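Local coordinates for Serine/threonine-protein acetyltransferase HopZ1a (Pseudomonas syringae pv. syringae, PDB 5KLP) that acetylates serine and threonine residues of host proteins, tubulin among its targets, from acetyl-CoA with inositol hexakisphosphate as cofactor, impairing microtubules and immunity, at residues K86-H91 against S104-I109; F110-P115 against H123-D128. The protein carries 10 engineered substitutions. All coordinates share one frame; numbering follows the deposited sequence.

Contact 1: residues K86-H91 against S104-I109; sequences KHFRDH and SAFRAI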
# COMPACT_ATOMS: atom_id res chain seq x y z
N LYS A 86 7.72 7.17 7.05
CA LYS A 86 8.08 6.65 8.36
C LYS A 86 7.44 5.29 8.59
O LYS A 86 6.33 5.03 8.14
CB LYS A 86 7.66 7.62 9.48
CG LYS A 86 8.32 8.98 9.37
CD LYS A 86 8.10 9.82 10.60
CE LYS A 86 9.17 9.51 11.65
NZ LYS A 86 9.09 10.41 12.84
N HIS A 87 8.17 4.42 9.26
CA HIS A 87 7.63 3.15 9.71
C HIS A 87 7.24 3.30 11.17
O HIS A 87 8.10 3.56 12.01
CB HIS A 87 8.67 2.04 9.52
CG HIS A 87 8.29 0.72 10.11
ND1 HIS A 87 9.22 -0.27 10.38
CD2 HIS A 87 7.08 0.21 10.47
CE1 HIS A 87 8.60 -1.32 10.88
NE2 HIS A 87 7.31 -1.06 10.95
N PHE A 88 5.95 3.16 11.49
CA PHE A 88 5.54 3.20 12.89
C PHE A 88 5.18 1.79 13.33
O PHE A 88 4.62 1.01 12.55
CB PHE A 88 4.35 4.14 13.11
CG PHE A 88 4.66 5.59 12.81
CD1 PHE A 88 5.68 6.25 13.47
CD2 PHE A 88 3.89 6.30 11.89
CE1 PHE A 88 5.95 7.59 13.20
CE2 PHE A 88 4.16 7.62 11.62
CZ PHE A 88 5.19 8.27 12.28
N ARG A 89 5.53 1.43 14.57
CA ARG A 89 5.30 0.07 15.04
C ARG A 89 3.85 -0.14 15.47
O ARG A 89 3.41 -1.26 15.69
CB ARG A 89 6.26 -0.26 16.19
N ASP A 90 3.11 0.96 15.57
CA ASP A 90 1.70 0.93 15.96
C ASP A 90 1.08 2.25 15.51
O ASP A 90 1.79 3.25 15.43
CB ASP A 90 1.56 0.72 17.48
CG ASP A 90 0.12 0.49 17.92
OD1 ASP A 90 -0.66 1.47 17.95
OD2 ASP A 90 -0.21 -0.67 18.25
N HIS A 91 -0.23 2.29 15.22
CA HIS A 91 -0.83 3.56 14.79
C HIS A 91 -0.83 4.61 15.92
O HIS A 91 -0.97 5.80 15.67
CB HIS A 91 -2.26 3.35 14.27
CG HIS A 91 -3.27 3.02 15.33
ND1 HIS A 91 -3.76 1.74 15.51
CD2 HIS A 91 -3.90 3.79 16.25
CE1 HIS A 91 -4.64 1.74 16.49
NE2 HIS A 91 -4.74 2.97 16.96
N SER A 104 4.74 19.05 6.82
CA SER A 104 3.33 19.22 6.52
C SER A 104 2.79 18.05 5.70
O SER A 104 1.59 17.79 5.73
CB SER A 104 3.10 20.54 5.78
OG SER A 104 3.46 20.44 4.41
N ALA A 105 3.65 17.40 4.93
CA ALA A 105 3.26 16.22 4.17
C ALA A 105 4.15 15.02 4.53
O ALA A 105 5.37 15.11 4.41
CB ALA A 105 3.32 16.50 2.67
N PHE A 106 3.56 13.91 4.97
CA PHE A 106 4.37 12.71 5.18
C PHE A 106 3.56 11.45 4.98
O PHE A 106 2.33 11.48 4.86
CB PHE A 106 5.02 12.73 6.58
CG PHE A 106 4.06 12.59 7.73
CD1 PHE A 106 3.75 11.33 8.24
CD2 PHE A 106 3.49 13.70 8.33
CE1 PHE A 106 2.88 11.18 9.32
CE2 PHE A 106 2.63 13.56 9.41
CZ PHE A 106 2.32 12.29 9.90
N ARG A 107 4.26 10.32 4.91
CA ARG A 107 3.62 9.04 4.70
C ARG A 107 4.02 8.12 5.85
O ARG A 107 5.10 8.26 6.43
CB ARG A 107 4.04 8.40 3.37
CG ARG A 107 4.34 9.34 2.18
CD ARG A 107 3.23 10.28 1.92
NE ARG A 107 3.24 10.98 0.63
CZ ARG A 107 4.11 11.92 0.24
NH1 ARG A 107 5.15 12.26 0.99
NH2 ARG A 107 3.94 12.49 -0.94
N ALA A 108 3.14 7.19 6.20
CA ALA A 108 3.38 6.29 7.31
C ALA A 108 2.95 4.87 6.96
O ALA A 108 1.90 4.68 6.35
CB ALA A 108 2.64 6.78 8.55
N ILE A 109 3.77 3.89 7.35
CA ILE A 109 3.40 2.49 7.25
C ILE A 109 3.33 1.90 8.65
O ILE A 109 4.23 2.10 9.46
CB ILE A 109 4.40 1.70 6.39
CG1 ILE A 109 4.45 2.28 4.98
CG2 ILE A 109 4.06 0.20 6.37
CD1 ILE A 109 5.56 1.71 4.11

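Contact 2: residues F110-P115 against H123-D128; sequences FPQTCP and HHVMAD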
# COMPACT_ATOMS: atom_id res chain seq x y z
N PHE A 110 2.26 1.18 8.95
CA PHE A 110 2.12 0.64 10.29
C PHE A 110 1.26 -0.61 10.23
O PHE A 110 0.42 -0.75 9.34
CB PHE A 110 1.52 1.67 11.25
CG PHE A 110 0.19 2.23 10.80
CD1 PHE A 110 -0.99 1.60 11.14
CD2 PHE A 110 0.14 3.38 10.04
CE1 PHE A 110 -2.23 2.12 10.72
CE2 PHE A 110 -1.09 3.91 9.60
CZ PHE A 110 -2.27 3.27 9.95
N PRO A 111 1.49 -1.54 11.16
CA PRO A 111 0.67 -2.75 11.22
C PRO A 111 -0.65 -2.45 11.92
O PRO A 111 -0.77 -1.37 12.52
CB PRO A 111 1.54 -3.70 12.04
CG PRO A 111 2.25 -2.77 13.01
CD PRO A 111 2.54 -1.53 12.20
N GLN A 112 -1.61 -3.36 11.83
CA GLN A 112 -2.85 -3.23 12.58
C GLN A 112 -2.67 -3.75 14.00
O GLN A 112 -1.80 -4.57 14.26
CB GLN A 112 -3.98 -4.00 11.90
CG GLN A 112 -4.16 -3.64 10.45
CD GLN A 112 -4.59 -2.20 10.25
OE1 GLN A 112 -5.36 -1.65 11.02
NE2 GLN A 112 -4.06 -1.57 9.21
N THR A 113 -3.52 -3.28 14.91
CA THR A 113 -3.44 -3.72 16.31
C THR A 113 -4.74 -4.41 16.76
O THR A 113 -5.84 -3.99 16.42
CB THR A 113 -3.15 -2.52 17.22
OG1 THR A 113 -1.92 -1.90 16.81
CG2 THR A 113 -3.07 -2.94 18.68
N CYS A 114 -4.61 -5.50 17.50
CA CYS A 114 -5.75 -6.15 18.12
C CYS A 114 -6.18 -5.36 19.36
O CYS A 114 -5.40 -5.17 20.28
CB CYS A 114 -5.37 -7.58 18.49
SG CYS A 114 -6.65 -8.45 19.40
N PRO A 115 -7.43 -4.88 19.37
CA PRO A 115 -8.01 -4.05 20.44
C PRO A 115 -7.98 -4.72 21.80
O PRO A 115 -7.79 -4.05 22.82
CB PRO A 115 -9.46 -3.85 19.99
CG PRO A 115 -9.44 -4.07 18.52
CD PRO A 115 -8.39 -5.11 18.28
N HIS A 123 -0.68 -7.12 8.69
CA HIS A 123 -1.77 -6.55 7.87
C HIS A 123 -1.60 -5.05 7.62
O HIS A 123 -2.54 -4.26 7.77
CB HIS A 123 -3.13 -6.79 8.52
CG HIS A 123 -3.54 -8.23 8.54
ND1 HIS A 123 -3.03 -9.13 9.46
CD2 HIS A 123 -4.37 -8.93 7.73
CE1 HIS A 123 -3.55 -10.32 9.22
NE2 HIS A 123 -4.37 -10.22 8.18
N HIS A 124 -0.39 -4.67 7.25
CA HIS A 124 0.00 -3.27 7.13
C HIS A 124 -0.82 -2.44 6.15
O HIS A 124 -1.33 -2.95 5.15
CB HIS A 124 1.47 -3.20 6.72
CG HIS A 124 2.41 -3.67 7.78
ND1 HIS A 124 2.48 -4.99 8.17
CD2 HIS A 124 3.29 -3.00 8.56
CE1 HIS A 124 3.38 -5.12 9.13
NE2 HIS A 124 3.88 -3.92 9.39
N VAL A 125 -0.93 -1.15 6.44
CA VAL A 125 -1.50 -0.20 5.50
C VAL A 125 -0.56 0.99 5.41
O VAL A 125 0.40 1.09 6.18
CB VAL A 125 -2.90 0.27 5.91
CG1 VAL A 125 -3.86 -0.93 5.95
CG2 VAL A 125 -2.84 0.98 7.26
N MSE A 126 -0.84 1.87 4.46
CA MSE A 126 -0.07 3.09 4.26
C MSE A 126 -0.97 4.28 4.51
O MSE A 126 -2.09 4.33 3.98
CB MSE A 126 0.49 3.14 2.84
CG MSE A 126 1.55 4.21 2.61
SE MSE A 126 0.82 5.97 2.22
CE MSE A 126 -0.13 5.53 0.54
N ALA A 127 -0.51 5.23 5.32
CA ALA A 127 -1.26 6.47 5.48
C ALA A 127 -0.50 7.64 4.89
O ALA A 127 0.68 7.84 5.18
CB ALA A 127 -1.59 6.73 6.95
N ASP A 128 -1.20 8.40 4.05
CA ASP A 128 -0.69 9.61 3.44
C ASP A 128 -1.31 10.82 4.15
O ASP A 128 -2.53 10.95 4.19
CB ASP A 128 -1.02 9.62 1.94
CG ASP A 128 -0.43 10.82 1.21
OD1 ASP A 128 -1.04 11.91 1.25
OD2 ASP A 128 0.64 10.68 0.59

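Contact 1: residues K86-H91 against S104-I109
The CD2-CE2 side of the Phe88 ring rests obliquely against the methyl of Ala108, CE2 standing 3.5 Å from CB, and the same ring corner reaches on to Phe106, where CE1 lies near the plane of the Phe88 ring at its edge. Phe88 gets there because its CG stands anti to the carbonyl carbon (chi1 -64°), which swings the ring back toward Lys86 in the preceding strand; CB of Lys86 then sits above one ring face, offset toward the rim. Beneath this patch runs a short parallel pairing of three backbone bonds. Lys86 gives its N to Arg107 O and takes Ile109 N on its own O at 2.9 Å, so Lys86 brackets Ala108; Phe88 N goes to Ile109 O, also at 2.9 Å. Ala108 CA adds a CA-H...O contact to Lys86 O at 3.3 Å. On the other face of the sheet are His87 and Ile109. CD2 at the edge of the imidazole lies 3.6 Å from Ile109 O, which is in the ring plane, while ND1 is held by Asp70 and NE2 by a citrate probably from the crystallisation liquor. Strands 85-87 and 105-110, with helix 91-98 between them, form a beta-alpha-beta unit at one margin of the mixed sheet: helix 91-98 covers the Phe88 and Phe106 face, and helix 189-202 packs against Ile109 on the opposite one.

Contact 2: residues F110-P115 against H123-D128
Val125 N donates to Phe110 O at 3.2 Å, nearly straight at 161°, and the same oxygen also receives a CA-H...O contact from His124 CA at 3.4 Å. The return bond of this antiparallel hydrogen-bonded pair, Phe110 N to Val125 O, is weak. Side chains meet on one face of the sheet: CG2 of Val125 lies over the Phe110 ring, 4.0 Å from its centroid in a CH-pi contact, and CB of Ala127 touches the ring edge in its plane. With chi1 at 56°, CG of Phe110 is wedged between its backbone N and carbonyl carbon, and the ring is carried across to the partner strand. Gln112 bends at chi2 to bring NE2 within 3.3 Å of Val125 CG1; from there the amide makes a weak bond to His123 O. On the other side Pro111 lays CB over a face of the His124 imidazole, 3.8 Å from its centroid. His123 is an active-site residue; its ND1 is bonded to Leu121 O, and NE2 of each histidine bonds to a citrate, a separate molecule in each case. The pairing lies at the start of strand 125-130, two residues after His123. Strand 138-143 adjoins Val125 and Ala127, helix 153-167 lies against Gln112 and His123, and helix 189-202, which begins with the active-site Cys189, packs on His124.

From the N terminus, strand 85-87 leads into helix 91-98, and contact 1 closes that excursion when the chain returns as strand 105-110. Contact 2 follows in series: the chain leaves the end of that strand at Phe110, loops out, and comes back antiparallel as strand 125-130. Neither loop encloses or crosses the other, and strand 105-110 is shared, standing between its two neighbours in the mixed sheet. Side chains also bridge the contacts. Arg107 NE forms a 2.6 Å salt bridge with Asp128 OD2, Asp90 OD2 and Thr113 OG1 probably share a hydrogen bond, and Pro111 packs on the backbone oxygens of Phe88 and Arg89.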